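Side-chain contacts in diacylglycerol O-acyltransferase (Marinobacter hydrocarbonoclasticus, PDB 6CHJ), which probably transfers acyl groups from acyl-CoA to diacylglycerol to make triacylglycerol, and also serves as a wax ester synthase: residues W13-K16 against P20-V23; G237-A242 against S402-R407; E33-D38 against K124-A129. All blocks are in the same frame, centred on the assembly; numbering follows the deposited sequence.

Interaction 1 (W13-K16 against P20-V23); sequences WLEK and PMHV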
loop_
_atom_site.group_PDB
_atom_site.type_symbol
_atom_site.label_atom_id
_atom_site.label_comp_id
_atom_site.label_asym_id
_atom_site.label_seq_id
_atom_site.Cartn_x
_atom_site.Cartn_y
_atom_site.Cartn_z
ATOM N N TRP B 13 1.120 -0.223 -18.514
ATOM C CA TRP B 13 1.044 -1.572 -19.049
ATOM C C TRP B 13 1.976 -2.524 -18.303
ATOM O O TRP B 13 1.551 -3.594 -17.855
ATOM C CB TRP B 13 1.350 -1.527 -20.549
ATOM C CG TRP B 13 1.303 -2.857 -21.215
ATOM C CD1 TRP B 13 0.186 -3.584 -21.554
ATOM C CD2 TRP B 13 2.424 -3.622 -21.643
ATOM N NE1 TRP B 13 0.555 -4.759 -22.163
ATOM C CE2 TRP B 13 1.924 -4.808 -22.231
ATOM C CE3 TRP B 13 3.813 -3.427 -21.583
ATOM C CZ2 TRP B 13 2.763 -5.792 -22.747
ATOM C CZ3 TRP B 13 4.639 -4.403 -22.101
ATOM C CH2 TRP B 13 4.113 -5.572 -22.671
ATOM N N LEU B 14 3.243 -2.157 -18.134
ATOM C CA LEU B 14 4.166 -3.085 -17.496
ATOM C C LEU B 14 4.121 -3.004 -15.975
ATOM O O LEU B 14 4.959 -3.622 -15.311
ATOM C CB LEU B 14 5.597 -2.877 -18.005
ATOM C CG LEU B 14 6.253 -1.506 -17.963
ATOM C CD1 LEU B 14 7.011 -1.427 -16.688
ATOM C CD2 LEU B 14 7.224 -1.375 -19.110
ATOM N N GLU B 15 3.154 -2.277 -15.417
ATOM C CA GLU B 15 2.947 -2.287 -13.980
ATOM C C GLU B 15 2.308 -3.603 -13.552
ATOM O O GLU B 15 1.422 -4.142 -14.236
ATOM C CB GLU B 15 2.068 -1.104 -13.556
ATOM C CG GLU B 15 1.671 -1.115 -12.091
ATOM C CD GLU B 15 1.325 0.271 -11.558
ATOM O OE1 GLU B 15 0.300 0.827 -12.003
ATOM O OE2 GLU B 15 2.074 0.807 -10.700
ATOM N N LYS B 16 2.772 -4.106 -12.404
ATOM C CA LYS B 16 2.316 -5.348 -11.791
ATOM C C LYS B 16 2.570 -5.194 -10.298
ATOM O O LYS B 16 3.174 -4.209 -9.861
ATOM C CB LYS B 16 3.048 -6.582 -12.370
ATOM C CG LYS B 16 2.868 -6.824 -13.890
ATOM C CD LYS B 16 4.041 -7.569 -14.539
ATOM C CE LYS B 16 4.008 -7.428 -16.076
ATOM N NZ LYS B 16 5.365 -7.576 -16.733
ATOM N N PRO B 20 5.479 -1.729 -8.898
ATOM C CA PRO B 20 4.703 -0.504 -9.064
ATOM C C PRO B 20 5.489 0.471 -9.934
ATOM O O PRO B 20 6.728 0.459 -9.977
ATOM C CB PRO B 20 4.516 -0.001 -7.636
ATOM C CG PRO B 20 4.587 -1.236 -6.814
ATOM C CD PRO B 20 5.598 -2.105 -7.479
ATOM N N MET B 21 4.746 1.271 -10.682
ATOM C CA MET B 21 5.311 2.181 -11.660
ATOM C C MET B 21 5.040 3.629 -11.258
ATOM O O MET B 21 4.710 4.482 -12.081
ATOM C CB MET B 21 4.776 1.841 -13.060
ATOM C CG MET B 21 5.260 0.468 -13.587
ATOM S SD MET B 21 7.078 0.259 -13.725
ATOM C CE MET B 21 7.475 1.699 -14.639
ATOM N N HIS B 22 5.146 3.906 -9.968
ATOM C CA HIS B 22 5.064 5.264 -9.459
ATOM C C HIS B 22 6.452 5.725 -9.019
ATOM O O HIS B 22 7.277 4.924 -8.580
ATOM C CB HIS B 22 4.073 5.363 -8.293
ATOM C CG HIS B 22 4.394 4.473 -7.127
ATOM N ND1 HIS B 22 3.768 3.262 -6.915
ATOM C CD2 HIS B 22 5.263 4.629 -6.098
ATOM C CE1 HIS B 22 4.250 2.702 -5.821
ATOM N NE2 HIS B 22 5.163 3.507 -5.309
ATOM N N VAL B 23 6.711 7.017 -9.146
ATOM C CA VAL B 23 7.902 7.608 -8.572
ATOM C C VAL B 23 7.515 8.314 -7.281
ATOM O O VAL B 23 6.339 8.467 -6.957
ATOM C CB VAL B 23 8.594 8.581 -9.543
ATOM C CG1 VAL B 23 8.818 7.911 -10.905
ATOM C CG2 VAL B 23 7.746 9.863 -9.667
#
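Glu15 and Met21 carry the tight side of this contact, their side chains running past each other in opposite directions. Glu15 CB lies 3.6 Å from Met21 CG, and the glutamate chain is extended beyond CG, which takes its carboxylate over the backbone just before strand 22-30. There Met21 N donates to Glu15 OE2 at 2.7 Å, a fairly straight bond (163°) that meets the oxygen from above the carboxylate plane, 37° out of it. Glu15 OE2 also rests 3.4 Å from Pro20 CA. The second oxygen, Glu15 OE1, is held elsewhere, by a salt bridge to Arg110 and a hydrogen bond with His135, so both ends of the carboxylate are fixed. A bend at chi2 (-59°) brings the sulfur of Met21 to Leu14, and a further bend at chi3 places CE. Leu14 CD1 meets Met21 SD at 3.4 Å, the two side chains crossing at about a right angle. Toward Lys16 the contact is looser: Lys16 O approaches Pro20 N to 3.5 Å, but a proline nitrogen has no hydrogen to give, and the lysine side chain turns away, partly exposed, to lie against Ile200. The contact closes the loop between helix 6-13 and strand 22-30. Met21 bonds through its backbone to His136 and packs on His135, the paired histidines of the HHxxxDG motif of this acyltransferase family, where neighbouring strand 127-135 ends; Trp13 reaches instead to helix 200-212.

Interaction 2 (G237-A242 against S402-R407); sequences GSRRFA and SIDMDR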
loop_
_atom_site.group_PDB
_atom_site.type_symbol
_atom_site.label_atom_id
_atom_site.label_comp_id
_atom_site.label_asym_id
_atom_site.label_seq_id
_atom_site.Cartn_x
_atom_site.Cartn_y
_atom_site.Cartn_z
ATOM N N GLY B 237 7.377 -7.163 -4.568
ATOM C CA GLY B 237 6.879 -5.809 -4.494
ATOM C C GLY B 237 7.241 -5.028 -3.241
ATOM O O GLY B 237 6.747 -3.907 -3.070
ATOM N N SER B 238 8.069 -5.572 -2.354
ATOM C CA SER B 238 8.462 -4.862 -1.144
ATOM C C SER B 238 9.764 -4.114 -1.403
ATOM O O SER B 238 10.652 -4.606 -2.111
ATOM C CB SER B 238 8.614 -5.814 0.049
ATOM O OG SER B 238 9.640 -6.769 -0.181
ATOM N N ARG B 239 9.859 -2.915 -0.845
ATOM C CA ARG B 239 10.926 -1.988 -1.154
ATOM C C ARG B 239 11.751 -1.719 0.089
ATOM O O ARG B 239 11.256 -1.796 1.210
ATOM C CB ARG B 239 10.370 -0.670 -1.713
ATOM C CG ARG B 239 9.681 -0.830 -3.070
ATOM C CD ARG B 239 10.689 -1.282 -4.131
ATOM N NE ARG B 239 10.060 -1.608 -5.406
ATOM C CZ ARG B 239 9.725 -2.837 -5.771
ATOM N NH1 ARG B 239 9.951 -3.849 -4.943
ATOM N NH2 ARG B 239 9.148 -3.049 -6.946
ATOM N N ARG B 240 13.029 -1.459 -0.130
ATOM C CA ARG B 240 13.910 -0.889 0.869
ATOM C C ARG B 240 14.477 0.388 0.281
ATOM O O ARG B 240 15.049 0.366 -0.820
ATOM C CB ARG B 240 15.035 -1.854 1.264
ATOM C CG ARG B 240 15.200 -1.967 2.775
ATOM C CD ARG B 240 16.541 -2.561 3.178
ATOM N NE ARG B 240 16.663 -2.705 4.625
ATOM C CZ ARG B 240 16.813 -1.686 5.470
ATOM N NH1 ARG B 240 16.857 -0.434 5.014
ATOM N NH2 ARG B 240 16.918 -1.912 6.776
ATOM N N PHE B 241 14.284 1.496 0.999
ATOM C CA PHE B 241 14.738 2.811 0.581
ATOM C C PHE B 241 15.878 3.281 1.474
ATOM O O PHE B 241 15.817 3.161 2.700
ATOM C CB PHE B 241 13.608 3.830 0.631
ATOM C CG PHE B 241 14.009 5.196 0.160
ATOM C CD1 PHE B 241 14.597 5.369 -1.087
ATOM C CD2 PHE B 241 13.791 6.305 0.952
ATOM C CE1 PHE B 241 14.956 6.631 -1.531
ATOM C CE2 PHE B 241 14.156 7.569 0.511
ATOM C CZ PHE B 241 14.731 7.732 -0.724
ATOM N N ALA B 242 16.925 3.812 0.848
ATOM C CA ALA B 242 18.109 4.301 1.550
ATOM C C ALA B 242 18.531 5.592 0.877
ATOM O O ALA B 242 18.782 5.612 -0.335
ATOM C CB ALA B 242 19.253 3.280 1.526
ATOM N N SER B 402 12.797 6.018 -6.799
ATOM C CA SER B 402 12.537 5.677 -8.186
ATOM C C SER B 402 11.854 4.300 -8.297
ATOM O O SER B 402 11.224 3.827 -7.339
ATOM C CB SER B 402 13.855 5.777 -8.953
ATOM O OG SER B 402 13.593 6.174 -10.281
ATOM N N ILE B 403 11.988 3.658 -9.460
ATOM C CA ILE B 403 11.249 2.445 -9.803
ATOM C C ILE B 403 12.236 1.290 -9.963
ATOM O O ILE B 403 13.172 1.376 -10.767
ATOM C CB ILE B 403 10.445 2.633 -11.102
ATOM C CG1 ILE B 403 9.383 3.729 -10.975
ATOM C CG2 ILE B 403 9.835 1.320 -11.570
ATOM C CD1 ILE B 403 8.953 4.274 -12.352
ATOM N N ASP B 404 12.012 0.211 -9.219
ATOM C CA ASP B 404 12.553 -1.112 -9.493
ATOM C C ASP B 404 11.653 -1.900 -10.456
ATOM O O ASP B 404 10.434 -1.686 -10.543
ATOM C CB ASP B 404 12.699 -1.923 -8.217
ATOM C CG ASP B 404 13.617 -1.287 -7.227
ATOM O OD1 ASP B 404 14.658 -0.725 -7.643
ATOM O OD2 ASP B 404 13.307 -1.376 -6.024
ATOM N N MET B 405 12.277 -2.865 -11.134
ATOM C CA MET B 405 11.631 -3.769 -12.073
ATOM C C MET B 405 12.183 -5.171 -11.859
ATOM O O MET B 405 13.294 -5.342 -11.341
ATOM C CB MET B 405 11.921 -3.378 -13.530
ATOM C CG MET B 405 11.007 -2.355 -14.109
ATOM S SD MET B 405 11.384 -2.207 -15.852
ATOM C CE MET B 405 11.132 -3.927 -16.373
ATOM N N ASP B 406 11.401 -6.176 -12.294
ATOM C CA ASP B 406 11.947 -7.503 -12.565
ATOM C C ASP B 406 13.247 -7.364 -13.351
ATOM O O ASP B 406 13.274 -6.720 -14.403
ATOM C CB ASP B 406 10.954 -8.337 -13.389
ATOM C CG ASP B 406 9.936 -9.106 -12.543
ATOM O OD1 ASP B 406 10.066 -9.198 -11.304
ATOM O OD2 ASP B 406 8.988 -9.638 -13.147
ATOM N N ARG B 407 14.321 -7.961 -12.829
ATOM C CA ARG B 407 15.676 -7.964 -13.393
ATOM C C ARG B 407 16.365 -6.598 -13.341
ATOM O O ARG B 407 17.446 -6.436 -13.933
ATOM C CB ARG B 407 15.710 -8.534 -14.829
ATOM C CG ARG B 407 15.557 -10.076 -14.860
ATOM C CD ARG B 407 14.989 -10.639 -16.188
ATOM N NE ARG B 407 13.639 -10.178 -16.559
ATOM C CZ ARG B 407 12.498 -10.801 -16.255
ATOM N NH1 ARG B 407 11.347 -10.309 -16.680
ATOM N NH2 ARG B 407 12.503 -11.911 -15.534
HETATM O O HOH W 1 8.639 -0.830 -8.972
#
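Arg239 sends CG out beside its backbone N (chi1 -66°) and bends again at chi2 (-64°), which lays its guanidinium alongside Asp404, whose own CG likewise sits beside the backbone N. The two side chains slide past each other in opposite directions. Asp404 OD2 hangs over one face of the guanidinium, 3.3 Å from Arg239 NE and 3.2 Å from Arg239 CD, with the carboxylate and guanidinium planes 58° apart. No N-H points at this oxygen, so the salt bridge is one of charge alone. The bonds of NH1 and NH2 run elsewhere: Arg239 NH1 bonds to Ser238 O at 3.0 Å, coming from above the carbonyl plane, and also to Thr236 O. Arg239 NH2 bonds to Gln18 O and to a water at 3.0 Å that passes the link on to Asp404 O. A leucine here would probably leave the buried Asp404 carboxylate without its positive mate and the Gln18 carbonyl without this donor. Beside the contact, Gly237 N bonds to Asp109 of the second subunit. Residues 402-407 are the chain's way back from strand 393-401, inserted in the first sheet, to strand 410-417 of the second; the pair thus lies where the lobes meet, consistent with the two-lobed CoA-dependent acyltransferase fold.

Interaction 3 (E33-D38 against K124-A129); sequences EGAPDD and KDRQFA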
loop_
_atom_site.group_PDB
_atom_site.type_symbol
_atom_site.label_atom_id
_atom_site.label_comp_id
_atom_site.label_asym_id
_atom_site.label_seq_id
_atom_site.Cartn_x
_atom_site.Cartn_y
_atom_site.Cartn_z
ATOM N N GLU B 33 11.865 28.800 12.289
ATOM C CA GLU B 33 12.353 29.367 13.541
ATOM C C GLU B 33 11.204 29.942 14.358
ATOM O O GLU B 33 10.357 30.686 13.841
ATOM C CB GLU B 33 13.415 30.441 13.283
ATOM C CG GLU B 33 14.101 30.997 14.558
ATOM C CD GLU B 33 14.472 29.924 15.599
ATOM O OE1 GLU B 33 15.676 29.609 15.736
ATOM O OE2 GLU B 33 13.570 29.419 16.309
ATOM N N GLY B 34 11.167 29.557 15.633
ATOM C CA GLY B 34 10.141 30.022 16.544
ATOM C C GLY B 34 8.799 29.338 16.429
ATOM O O GLY B 34 7.772 29.970 16.688
ATOM N N ALA B 35 8.777 28.055 16.044
ATOM C CA ALA B 35 7.603 27.227 15.819
ATOM C C ALA B 35 7.186 26.542 17.109
ATOM O O ALA B 35 8.044 26.049 17.853
ATOM C CB ALA B 35 7.879 26.164 14.762
ATOM N N PRO B 36 5.879 26.487 17.369
ATOM C CA PRO B 36 5.400 25.768 18.554
ATOM C C PRO B 36 5.782 24.296 18.473
ATOM O O PRO B 36 5.903 23.727 17.388
ATOM C CB PRO B 36 3.882 25.960 18.494
ATOM C CG PRO B 36 3.602 26.207 17.055
ATOM C CD PRO B 36 4.777 26.961 16.518
ATOM N N ASP B 37 5.988 23.692 19.645
ATOM C CA ASP B 37 6.321 22.277 19.780
ATOM C C ASP B 37 5.450 21.373 18.909
ATOM O O ASP B 37 5.882 20.292 18.501
ATOM C CB ASP B 37 6.181 21.839 21.242
ATOM C CG ASP B 37 7.372 22.229 22.088
ATOM O OD1 ASP B 37 8.467 22.380 21.513
ATOM O OD2 ASP B 37 7.215 22.378 23.325
ATOM N N ASP B 38 4.220 21.801 18.630
ATOM C CA ASP B 38 3.250 21.002 17.895
ATOM C C ASP B 38 3.040 21.532 16.479
ATOM O O ASP B 38 1.936 21.453 15.934
ATOM C CB ASP B 38 1.927 20.953 18.656
ATOM C CG ASP B 38 1.211 22.317 18.710
ATOM O OD1 ASP B 38 1.839 23.368 18.430
ATOM O OD2 ASP B 38 0.001 22.327 19.035
ATOM N N LYS B 124 12.761 13.500 15.320
ATOM C CA LYS B 124 13.395 13.860 16.584
ATOM C C LYS B 124 13.525 15.361 16.821
ATOM O O LYS B 124 12.745 15.933 17.590
ATOM C CB LYS B 124 14.771 13.195 16.701
ATOM C CG LYS B 124 14.789 12.170 17.822
ATOM C CD LYS B 124 16.098 11.406 17.962
ATOM C CE LYS B 124 16.053 10.524 19.234
ATOM N NZ LYS B 124 16.942 9.307 19.187
ATOM N N ASP B 125 14.506 16.015 16.214
ATOM C CA ASP B 125 14.923 17.338 16.697
ATOM C C ASP B 125 14.303 18.451 15.846
ATOM O O ASP B 125 14.979 19.212 15.155
ATOM C CB ASP B 125 16.450 17.431 16.735
ATOM C CG ASP B 125 17.077 16.503 17.781
ATOM O OD1 ASP B 125 17.770 15.535 17.392
ATOM O OD2 ASP B 125 16.893 16.750 18.993
ATOM N N ARG B 126 12.976 18.531 15.917
ATOM C CA ARG B 126 12.209 19.632 15.329
ATOM C C ARG B 126 12.340 19.646 13.803
ATOM O O ARG B 126 12.581 20.682 13.170
ATOM C CB ARG B 126 12.609 20.980 15.956
ATOM C CG ARG B 126 12.274 21.097 17.466
ATOM C CD ARG B 126 12.630 22.467 18.107
ATOM N NE ARG B 126 12.116 23.598 17.340
ATOM C CZ ARG B 126 10.947 24.189 17.572
ATOM N NH1 ARG B 126 10.156 23.738 18.547
ATOM N NH2 ARG B 126 10.555 25.211 16.809
ATOM N N GLN B 127 12.156 18.471 13.208
ATOM C CA GLN B 127 12.043 18.329 11.770
ATOM C C GLN B 127 10.738 17.623 11.435
ATOM O O GLN B 127 10.151 16.938 12.274
ATOM C CB GLN B 127 13.231 17.547 11.198
ATOM C CG GLN B 127 14.573 18.045 11.692
ATOM C CD GLN B 127 15.694 17.817 10.686
ATOM O OE1 GLN B 127 15.870 18.596 9.744
ATOM N NE2 GLN B 127 16.466 16.754 10.890
ATOM N N PHE B 128 10.291 17.803 10.193
ATOM C CA PHE B 128 9.209 17.020 9.623
ATOM C C PHE B 128 9.580 16.631 8.189
ATOM O O PHE B 128 10.599 17.079 7.650
ATOM C CB PHE B 128 7.884 17.784 9.692
ATOM C CG PHE B 128 7.826 19.000 8.821
ATOM C CD1 PHE B 128 7.140 18.963 7.618
ATOM C CD2 PHE B 128 8.408 20.185 9.226
ATOM C CE1 PHE B 128 7.066 20.069 6.803
ATOM C CE2 PHE B 128 8.336 21.309 8.423
ATOM C CZ PHE B 128 7.655 21.249 7.207
ATOM N N ALA B 129 8.740 15.790 7.566
ATOM C CA ALA B 129 9.048 15.249 6.245
ATOM C C ALA B 129 7.823 15.275 5.339
ATOM O O ALA B 129 6.682 15.169 5.793
ATOM C CB ALA B 129 9.582 13.809 6.322
#
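Arg126, in the left-handed helical region (phi 65°), has its CA 7.8 Å from that of Asp37, too far for the two backbones to bond, so its side chain has to bridge the distance to 33-38. The arginine chain bends at chi3 (50°), and its guanidinium turns end-on to the carbonyl of Ala35. Arg126 NH2 bonds to Ala35 O at 2.8 Å, and Arg126 NH1 to the same Ala35 O at 3.2 Å, the first being the straighter bond. The oxygen lies in the guanidinium plane, while both nitrogens come to it from one face of the carbonyl plane. This is the end of a beta-hairpin: Asp125 centres an inverse gamma turn in the loop joining strands 115-121 and 127-135. The loop 33-38 is part of the connection from neighbouring strand 22-30 to helix 39-49. Ala35 CB adds a contact of 3.5 Å to Arg126 NH2. On the NH1 side, Asp37 OD1 makes a long salt bridge to Arg126 NH1, 3.7 Å apart, at the guanidinium edge, with the two flat groups 65° apart. Arg126 also packs on Phe31 and bonds to it through the backbone.

How the interactions relate
Interactions 1 and 2 are neighbours, their centres about 11 Å apart, and they touch: Ile403 packs on Pro20, Met21 and His22, and Pro20 rests on Arg239. Interaction 2 is fully buried, interaction 1 partly so, and interaction 3 lies on the surface, about 35 Å from interaction 1 between centres. Interactions 1 and 3 nevertheless reach the same sheet, through adjacent strands 22-30 and 127-135. Interaction 2 instead joins the edge strand of the other sheet to a returning loop. In chemistry, a carboxylate takes a backbone N-H in interaction 1, a salt bridge of charge alone, over a guanidinium face, and a water serve interaction 2, and an exposed guanidinium grips a backbone carbonyl in interaction 3.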